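PDB 5IM2: twin-arginine translocation pathway signal from Rhodoferax ferrireducens, which probably serves as the solute-binding protein of a TRAP transport system and binds benzoate in its pocket. Local coordinates for residues F173-L186 with Y318-K331. Numbering follows the deposited sequence.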
ATOM      1  N   PHE A 173       4.758   7.618 -11.565  1.00 17.90           N
ATOM      2  CA  PHE A 173       4.656   6.926 -12.847  1.00 17.34           C
ATOM      3  C   PHE A 173       6.039   6.507 -13.340  1.00 19.84           C
ATOM      4  O   PHE A 173       6.947   7.338 -13.428  1.00 24.88           O
ATOM      5  CB  PHE A 173       4.035   7.816 -13.927  1.00 20.46           C
ATOM      6  CG  PHE A 173       2.612   8.214 -13.677  1.00 21.59           C
ATOM      7  CD1 PHE A 173       1.620   7.254 -13.537  1.00 21.88           C
ATOM      8  CD2 PHE A 173       2.260   9.552 -13.630  1.00 18.01           C
ATOM      9  CE1 PHE A 173       0.308   7.625 -13.315  1.00 22.13           C
ATOM     10  CE2 PHE A 173       0.942   9.934 -13.453  1.00 26.80           C
ATOM     11  CZ  PHE A 173      -0.033   8.970 -13.296  1.00 17.97           C
ATOM     12  N   HIS A 174       6.154   5.254 -13.771  1.00 18.31           N
ATOM     13  CA  HIS A 174       7.388   4.705 -14.324  1.00 20.26           C
ATOM     14  C   HIS A 174       7.054   4.137 -15.691  1.00 23.05           C
ATOM     15  O   HIS A 174       6.235   3.217 -15.794  1.00 23.13           O
ATOM     16  CB  HIS A 174       7.953   3.622 -13.410  1.00 22.10           C
ATOM     17  CG  HIS A 174       7.976   4.037 -11.975  1.00 20.17           C
ATOM     18  ND1 HIS A 174       9.024   4.744 -11.427  1.00 21.17           N
ATOM     19  CD2 HIS A 174       7.067   3.879 -10.982  1.00 19.04           C
ATOM     20  CE1 HIS A 174       8.753   5.028 -10.167  1.00 18.33           C
ATOM     21  NE2 HIS A 174       7.570   4.512  -9.866  1.00 18.88           N
ATOM     22  N   THR A 175       7.658   4.695 -16.740  1.00 19.74           N
ATOM     23  CA  THR A 175       7.331   4.294 -18.102  1.00 20.72           C
ATOM     24  C   THR A 175       8.589   3.945 -18.879  1.00 24.84           C
ATOM     25  O   THR A 175       9.677   4.447 -18.606  1.00 24.07           O
ATOM     26  CB  THR A 175       6.588   5.399 -18.824  1.00 28.87           C
ATOM     27  OG1 THR A 175       7.303   6.621 -18.629  1.00 26.75           O
ATOM     28  CG2 THR A 175       5.170   5.558 -18.240  1.00 23.41           C
ATOM     29  N   LYS A 176       8.421   3.086 -19.874  1.00 22.00           N
ATOM     30  CA  LYS A 176       9.550   2.651 -20.676  1.00 23.97           C
ATOM     31  C   LYS A 176       9.997   3.714 -21.680  1.00 28.14           C
ATOM     32  O   LYS A 176      11.200   3.941 -21.837  1.00 32.00           O
ATOM     33  CB  LYS A 176       9.193   1.347 -21.400  1.00 31.14           C
ATOM     34  CG  LYS A 176       9.060   0.144 -20.468  1.00 31.80           C
ATOM     35  CD  LYS A 176       9.044  -1.172 -21.216  1.00 37.61           C
ATOM     36  CE  LYS A 176       7.647  -1.603 -21.555  1.00 38.59           C
ATOM     37  NZ  LYS A 176       7.653  -2.805 -22.453  1.00 41.43           N
ATOM     38  N   ASP A 177       9.048   4.373 -22.358  1.00 32.48           N
ATOM     39  CA  ASP A 177       9.349   5.166 -23.549  1.00 35.36           C
ATOM     40  C   ASP A 177       8.826   6.599 -23.515  1.00 35.72           C
ATOM     41  O   ASP A 177       9.441   7.480 -24.129  1.00 40.69           O
ATOM     42  CB  ASP A 177       8.761   4.492 -24.798  1.00 44.12           C
ATOM     43  CG  ASP A 177       9.255   3.067 -24.999  1.00 56.43           C
ATOM     44  OD1 ASP A 177      10.485   2.848 -25.081  1.00 58.63           O
ATOM     45  OD2 ASP A 177       8.398   2.157 -25.080  1.00 57.31           O
ATOM     46  N   LYS A 178       7.676   6.850 -22.883  1.00 31.51           N
ATOM     47  CA  LYS A 178       7.027   8.160 -22.944  1.00 28.63           C
ATOM     48  C   LYS A 178       7.200   8.892 -21.625  1.00 24.81           C
ATOM     49  O   LYS A 178       6.841   8.369 -20.571  1.00 32.37           O
ATOM     50  CB  LYS A 178       5.522   8.083 -23.254  1.00 30.51           C
ATOM     51  CG  LYS A 178       5.057   9.423 -23.899  1.00 37.76           C
ATOM     52  CD  LYS A 178       3.622   9.487 -24.358  1.00 45.10           C
ATOM     53  CE  LYS A 178       3.393  10.719 -25.247  1.00 52.91           C
ATOM     54  NZ  LYS A 178       3.492  10.423 -26.726  1.00 65.95           N
ATOM     55  N   GLN A 179       7.717  10.116 -21.697  1.00 24.23           N
ATOM     56  CA  GLN A 179       7.679  10.975 -20.523  1.00 23.72           C
ATOM     57  C   GLN A 179       6.268  11.496 -20.283  1.00 26.07           C
ATOM     58  O   GLN A 179       5.588  11.940 -21.211  1.00 24.83           O
ATOM     59  CB  GLN A 179       8.636  12.139 -20.702  1.00 34.96           C
ATOM     60  CG  GLN A 179       8.639  13.111 -19.540  1.00 36.43           C
ATOM     61  CD  GLN A 179       9.754  14.129 -19.674  1.00 42.17           C
ATOM     62  OE1 GLN A 179       9.769  14.936 -20.614  1.00 49.27           O
ATOM     63  NE2 GLN A 179      10.702  14.092 -18.743  1.00 31.93           N
ATOM     64  N   ILE A 180       5.838  11.469 -19.026  1.00 21.17           N
ATOM     65  CA  ILE A 180       4.501  11.909 -18.630  1.00 20.08           C
ATOM     66  C   ILE A 180       4.628  13.319 -18.060  1.00 22.06           C
ATOM     67  O   ILE A 180       5.002  13.503 -16.900  1.00 26.01           O
ATOM     68  CB  ILE A 180       3.868  10.954 -17.611  1.00 25.93           C
ATOM     69  CG1 ILE A 180       3.877   9.499 -18.113  1.00 23.67           C
ATOM     70  CG2 ILE A 180       2.460  11.413 -17.265  1.00 21.24           C
ATOM     71  CD1 ILE A 180       3.264   9.314 -19.454  1.00 28.85           C
ATOM     72  N   LYS A 181       4.340  14.335 -18.869  1.00 25.67           N
ATOM     73  CA  LYS A 181       4.299  15.699 -18.354  1.00 23.49           C
ATOM     74  C   LYS A 181       2.885  16.164 -18.049  1.00 31.61           C
ATOM     75  O   LYS A 181       2.669  16.890 -17.072  1.00 25.72           O
ATOM     76  CB  LYS A 181       4.945  16.666 -19.340  1.00 39.59           C
ATOM     77  CG  LYS A 181       6.450  16.732 -19.242  1.00 53.01           C
ATOM     78  CD  LYS A 181       6.958  17.810 -20.175  1.00 59.97           C
ATOM     79  CE  LYS A 181       8.314  18.327 -19.775  1.00 62.56           C
ATOM     80  NZ  LYS A 181       8.577  19.615 -20.464  1.00 63.67           N
ATOM     81  N   THR A 182       1.917  15.761 -18.874  1.00 31.14           N
ATOM     82  CA  THR A 182       0.507  16.058 -18.669  1.00 30.43           C
ATOM     83  C   THR A 182      -0.311  14.775 -18.784  1.00 31.58           C
ATOM     84  O   THR A 182       0.163  13.749 -19.281  1.00 23.62           O
ATOM     85  CB  THR A 182      -0.004  17.069 -19.704  1.00 32.19           C
ATOM     86  OG1 THR A 182       0.051  16.468 -21.002  1.00 31.48           O
ATOM     87  CG2 THR A 182       0.853  18.316 -19.722  1.00 36.24           C
ATOM     88  N   ALA A 183      -1.582  14.859 -18.374  1.00 29.97           N
ATOM     89  CA  ALA A 183      -2.453  13.688 -18.443  1.00 27.02           C
ATOM     90  C   ALA A 183      -2.613  13.161 -19.865  1.00 31.60           C
ATOM     91  O   ALA A 183      -2.752  11.950 -20.055  1.00 26.31           O
ATOM     92  CB  ALA A 183      -3.827  14.009 -17.850  1.00 36.42           C
ATOM     93  N   ALA A 184      -2.608  14.034 -20.878  1.00 21.68           N
ATOM     94  CA  ALA A 184      -2.701  13.560 -22.256  1.00 31.29           C
ATOM     95  C   ALA A 184      -1.575  12.609 -22.630  1.00 31.78           C
ATOM     96  O   ALA A 184      -1.732  11.811 -23.559  1.00 27.65           O
ATOM     97  CB  ALA A 184      -2.688  14.732 -23.232  1.00 31.50           C
ATOM     98  N   ASP A 185      -0.441  12.675 -21.941  1.00 22.44           N
ATOM     99  CA  ASP A 185       0.668  11.789 -22.265  1.00 23.55           C
ATOM    100  C   ASP A 185       0.376  10.344 -21.877  1.00 27.95           C
ATOM    101  O   ASP A 185       1.079   9.432 -22.321  1.00 27.39           O
ATOM    102  CB  ASP A 185       1.946  12.304 -21.581  1.00 25.31           C
ATOM    103  CG  ASP A 185       2.477  13.605 -22.222  1.00 31.28           C
ATOM    104  OD1 ASP A 185       2.333  13.768 -23.448  1.00 28.80           O
ATOM    105  OD2 ASP A 185       3.061  14.464 -21.508  1.00 22.78           O
ATOM    106  N   LEU A 186      -0.677  10.111 -21.121  1.00 18.97           N
ATOM    107  CA  LEU A 186      -1.044   8.755 -20.712  1.00 18.42           C
ATOM    108  C   LEU A 186      -1.990   8.076 -21.677  1.00 22.54           C
ATOM    109  O   LEU A 186      -2.277   6.893 -21.493  1.00 21.34           O
ATOM    110  CB  LEU A 186      -1.704   8.772 -19.354  1.00 17.08           C
ATOM    111  CG  LEU A 186      -0.716   9.070 -18.206  1.00 22.33           C
ATOM    112  CD1 LEU A 186      -1.464   9.580 -17.050  1.00 18.98           C
ATOM    113  CD2 LEU A 186       0.038   7.844 -17.771  1.00 23.32           C
ATOM    114  N   TYR A 318      11.012  13.615 -13.715  1.00 28.23           N
ATOM    115  CA  TYR A 318      10.291  14.866 -13.866  1.00 27.46           C
ATOM    116  C   TYR A 318       9.325  15.013 -12.700  1.00 25.46           C
ATOM    117  O   TYR A 318       8.721  14.029 -12.259  1.00 23.78           O
ATOM    118  CB  TYR A 318       9.541  14.886 -15.192  1.00 26.16           C
ATOM    119  CG  TYR A 318       8.675  16.102 -15.427  1.00 27.92           C
ATOM    120  CD1 TYR A 318       9.238  17.322 -15.763  1.00 33.21           C
ATOM    121  CD2 TYR A 318       7.288  16.028 -15.321  1.00 29.19           C
ATOM    122  CE1 TYR A 318       8.451  18.433 -15.986  1.00 34.90           C
ATOM    123  CE2 TYR A 318       6.488  17.138 -15.542  1.00 24.09           C
ATOM    124  CZ  TYR A 318       7.073  18.340 -15.870  1.00 30.30           C
ATOM    125  OH  TYR A 318       6.294  19.456 -16.106  1.00 29.00           O
ATOM    126  N   ALA A 319       9.191  16.237 -12.196  1.00 22.92           N
ATOM    127  CA  ALA A 319       8.235  16.541 -11.144  1.00 20.96           C
ATOM    128  C   ALA A 319       7.101  17.360 -11.738  1.00 27.27           C
ATOM    129  O   ALA A 319       7.319  18.471 -12.235  1.00 28.92           O
ATOM    130  CB  ALA A 319       8.881  17.298  -9.990  1.00 24.16           C
ATOM    131  N   ILE A 320       5.893  16.817 -11.660  1.00 28.72           N
ATOM    132  CA  ILE A 320       4.705  17.483 -12.177  1.00 21.46           C
ATOM    133  C   ILE A 320       4.344  18.620 -11.220  1.00 25.88           C
ATOM    134  O   ILE A 320       4.080  18.369 -10.032  1.00 24.53           O
ATOM    135  CB  ILE A 320       3.551  16.477 -12.344  1.00 20.25           C
ATOM    136  CG1 ILE A 320       3.870  15.509 -13.480  1.00 22.48           C
ATOM    137  CG2 ILE A 320       2.223  17.181 -12.636  1.00 23.33           C
ATOM    138  CD1 ILE A 320       2.990  14.247 -13.458  1.00 24.42           C
ATOM    139  N   PRO A 321       4.333  19.867 -11.686  1.00 25.30           N
ATOM    140  CA  PRO A 321       4.058  21.002 -10.794  1.00 25.30           C
ATOM    141  C   PRO A 321       2.609  21.036 -10.330  1.00 29.13           C
ATOM    142  O   PRO A 321       1.718  20.402 -10.896  1.00 26.10           O
ATOM    143  CB  PRO A 321       4.395  22.225 -11.656  1.00 32.18           C
ATOM    144  CG  PRO A 321       4.272  21.755 -13.059  1.00 35.88           C
ATOM    145  CD  PRO A 321       4.620  20.297 -13.063  1.00 24.53           C
ATOM    146  N   ALA A 322       2.392  21.799  -9.254  1.00 26.56           N
ATOM    147  CA  ALA A 322       1.077  21.839  -8.612  1.00 28.20           C
ATOM    148  C   ALA A 322      -0.015  22.283  -9.574  1.00 31.92           C
ATOM    149  O   ALA A 322      -1.162  21.819  -9.468  1.00 29.56           O
ATOM    150  CB  ALA A 322       1.120  22.794  -7.411  1.00 29.88           C
ATOM    151  N   LEU A 323       0.319  23.200 -10.492  1.00 30.87           N
ATOM    152  CA  LEU A 323      -0.646  23.732 -11.455  1.00 28.26           C
ATOM    153  C   LEU A 323      -1.134  22.653 -12.411  1.00 30.72           C
ATOM    154  O   LEU A 323      -2.336  22.559 -12.688  1.00 37.79           O
ATOM    155  CB  LEU A 323      -0.019  24.880 -12.247  1.00 35.11           C
ATOM    156  CG  LEU A 323      -0.965  25.621 -13.192  1.00 40.07           C
ATOM    157  CD1 LEU A 323      -2.004  26.437 -12.408  1.00 46.82           C
ATOM    158  CD2 LEU A 323      -0.159  26.504 -14.137  1.00 41.63           C
ATOM    159  N   GLU A 324      -0.219  21.846 -12.947  1.00 35.12           N
ATOM    160  CA  GLU A 324      -0.635  20.708 -13.759  1.00 33.81           C
ATOM    161  C   GLU A 324      -1.297  19.632 -12.913  1.00 34.59           C
ATOM    162  O   GLU A 324      -2.221  18.947 -13.375  1.00 29.84           O
ATOM    163  CB  GLU A 324       0.564  20.126 -14.508  1.00 40.81           C
ATOM    164  CG  GLU A 324       0.248  18.844 -15.307  1.00 48.18           C
ATOM    165  CD  GLU A 324      -0.781  19.044 -16.422  1.00 40.57           C
ATOM    166  OE1 GLU A 324      -0.992  20.191 -16.856  1.00 36.38           O
ATOM    167  OE2 GLU A 324      -1.382  18.039 -16.864  1.00 45.17           O
ATOM    168  N   ALA A 325      -0.843  19.454 -11.676  1.00 32.29           N
ATOM    169  CA  ALA A 325      -1.514  18.509 -10.806  1.00 22.87           C
ATOM    170  C   ALA A 325      -3.006  18.796 -10.770  1.00 22.91           C
ATOM    171  O   ALA A 325      -3.809  17.872 -10.697  1.00 23.31           O
ATOM    172  CB  ALA A 325      -0.909  18.561  -9.413  1.00 24.14           C
ATOM    173  N   GLN A 326      -3.394  20.069 -10.886  1.00 39.57           N
ATOM    174  CA  GLN A 326      -4.815  20.412 -10.851  1.00 40.68           C
ATOM    175  C   GLN A 326      -5.569  19.803 -12.025  1.00 30.64           C
ATOM    176  O   GLN A 326      -6.745  19.451 -11.886  1.00 28.07           O
ATOM    177  CB  GLN A 326      -5.002  21.930 -10.830  1.00 50.70           C
ATOM    178  CG  GLN A 326      -4.801  22.544  -9.458  1.00 67.78           C
ATOM    179  CD  GLN A 326      -5.850  22.081  -8.460  1.00 81.63           C
ATOM    180  OE1 GLN A 326      -5.524  21.617  -7.366  1.00 82.52           O
ATOM    181  NE2 GLN A 326      -7.120  22.206  -8.835  1.00 92.83           N
ATOM    182  N   GLU A 327      -4.900  19.618 -13.167  1.00 24.18           N
ATOM    183  CA  GLU A 327      -5.547  18.957 -14.300  1.00 23.58           C
ATOM    184  C   GLU A 327      -5.734  17.469 -14.044  1.00 22.97           C
ATOM    185  O   GLU A 327      -6.748  16.885 -14.456  1.00 25.98           O
ATOM    186  CB  GLU A 327      -4.734  19.206 -15.570  1.00 34.85           C
ATOM    187  CG  GLU A 327      -4.735  20.667 -16.003  1.00 58.55           C
ATOM    188  CD  GLU A 327      -6.148  21.244 -16.196  1.00 72.13           C
ATOM    189  OE1 GLU A 327      -6.915  20.711 -17.033  1.00 72.74           O
ATOM    190  OE2 GLU A 327      -6.491  22.231 -15.504  1.00 73.34           O
ATOM    191  N   PHE A 328      -4.774  16.830 -13.368  1.00 22.34           N
ATOM    192  CA  PHE A 328      -4.986  15.454 -12.921  1.00 20.93           C
ATOM    193  C   PHE A 328      -6.187  15.356 -11.979  1.00 19.62           C
ATOM    194  O   PHE A 328      -7.028  14.458 -12.128  1.00 22.98           O
ATOM    195  CB  PHE A 328      -3.719  14.908 -12.261  1.00 22.12           C
ATOM    196  CG  PHE A 328      -2.637  14.488 -13.239  1.00 23.27           C
ATOM    197  CD1 PHE A 328      -1.719  15.405 -13.731  1.00 26.52           C
ATOM    198  CD2 PHE A 328      -2.536  13.167 -13.652  1.00 26.44           C
ATOM    199  CE1 PHE A 328      -0.720  15.011 -14.621  1.00 30.04           C
ATOM    200  CE2 PHE A 328      -1.544  12.769 -14.517  1.00 23.97           C
ATOM    201  CZ  PHE A 328      -0.640  13.691 -15.018  1.00 23.98           C
ATOM    202  N   LYS A 329      -6.291  16.266 -11.003  1.00 21.27           N
ATOM    203  CA  LYS A 329      -7.401  16.168 -10.046  1.00 22.88           C
ATOM    204  C   LYS A 329      -8.733  16.394 -10.747  1.00 20.75           C
ATOM    205  O   LYS A 329      -9.750  15.765 -10.410  1.00 27.92           O
ATOM    206  CB  LYS A 329      -7.253  17.182  -8.902  1.00 35.52           C
ATOM    207  CG  LYS A 329      -5.835  17.481  -8.489  1.00 56.22           C
ATOM    208  CD  LYS A 329      -5.741  18.314  -7.213  1.00 71.31           C
ATOM    209  CE  LYS A 329      -4.275  18.539  -6.847  1.00 72.71           C
ATOM    210  NZ  LYS A 329      -4.093  19.297  -5.584  1.00 74.43           N
ATOM    211  N   ARG A 330      -8.739  17.296 -11.725  1.00 20.84           N
ATOM    212  CA  ARG A 330      -9.941  17.568 -12.499  1.00 22.68           C
ATOM    213  C   ARG A 330     -10.401  16.318 -13.244  1.00 24.23           C
ATOM    214  O   ARG A 330     -11.589  15.963 -13.222  1.00 25.18           O
ATOM    215  CB  ARG A 330      -9.655  18.709 -13.471  1.00 37.38           C
ATOM    216  CG  ARG A 330     -10.873  19.238 -14.168  1.00 52.40           C
ATOM    217  CD  ARG A 330     -10.497  20.023 -15.402  1.00 55.78           C
ATOM    218  NE  ARG A 330      -9.559  21.101 -15.106  1.00 53.30           N
ATOM    219  CZ  ARG A 330      -9.909  22.307 -14.674  1.00 64.16           C
ATOM    220  NH1 ARG A 330     -11.191  22.609 -14.473  1.00 74.18           N
ATOM    221  NH2 ARG A 330      -8.970  23.217 -14.449  1.00 62.13           N
ATOM    222  N   LYS A 331      -9.459  15.630 -13.894  1.00 24.22           N
ATOM    223  CA  LYS A 331      -9.788  14.457 -14.695  1.00 21.81           C
ATOM    224  C   LYS A 331     -10.194  13.284 -13.825  1.00 25.30           C
ATOM    225  O   LYS A 331     -10.973  12.428 -14.260  1.00 34.25           O
ATOM    226  CB  LYS A 331      -8.597  14.059 -15.566  1.00 23.50           C
ATOM    227  CG  LYS A 331      -8.412  14.903 -16.817  1.00 38.29           C
ATOM    228  CD  LYS A 331      -7.628  14.153 -17.898  1.00 51.14           C
ATOM    229  CE  LYS A 331      -7.602  14.947 -19.201  1.00 57.14           C
ATOM    230  NZ  LYS A 331      -6.519  14.513 -20.130  1.00 57.27           N
TER
HETATM  231  O   HOH W   1       3.671  19.139 -16.220  1.00 30.88           O
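The backbone N atoms of K181 and T182, two residues that pack on Y318 and E324, both donate to D185 OD2. K181 N lies 2.9 Å from D185 OD2 and is taken on the anti lone pair of that oxygen; T182 N comes from above the carboxylate plane. The second bond is the straighter one, with an N-H...O angle of 166°. Together they hold the turn that K181 and T182 present to residues 318-331. K181 crosses Y318 at about a right angle. Its CG sits over one face of the ring, 3.9 Å from the centroid, in a CH-pi contact. The chain then runs on extended, and K181 CE lies 3.8 Å from Y318 CE1. Y318 has chi1 at 176°, CG opposite the backbone N, which brings the ring face against the lysine chain. A water in the ring plane joins Y318 OH to K181 O, at 2.6 Å from each. Were Y318 replaced by an alanine, the K181 chain would probably lose the ring it lies against, and the water one of its partners. No direct hydrogen bond links the segments, so packing does the rest. E324 bends at chi2 (62°) and lays OE2 beside T182 CB, 3.3 Å away. Deeper in, A183 CB lies over one face of the F328 ring, offset toward the rim. I180 CG2 and L186 CD1 come to its edge, and F173 CE2 approaches obliquely. F251, from the strand between strands 171-175 and 316-320, meets F328 edge-to-face. K331 passes A183, with NZ 3.6 Å from its CB. The contact thus packs the loop and 3-10 turn after strand 171-175 against edge strand 316-320 and helix 322-332, at the margin of the six-stranded mixed sheet of one alpha/beta lobe in this two-lobed solute-binding fold.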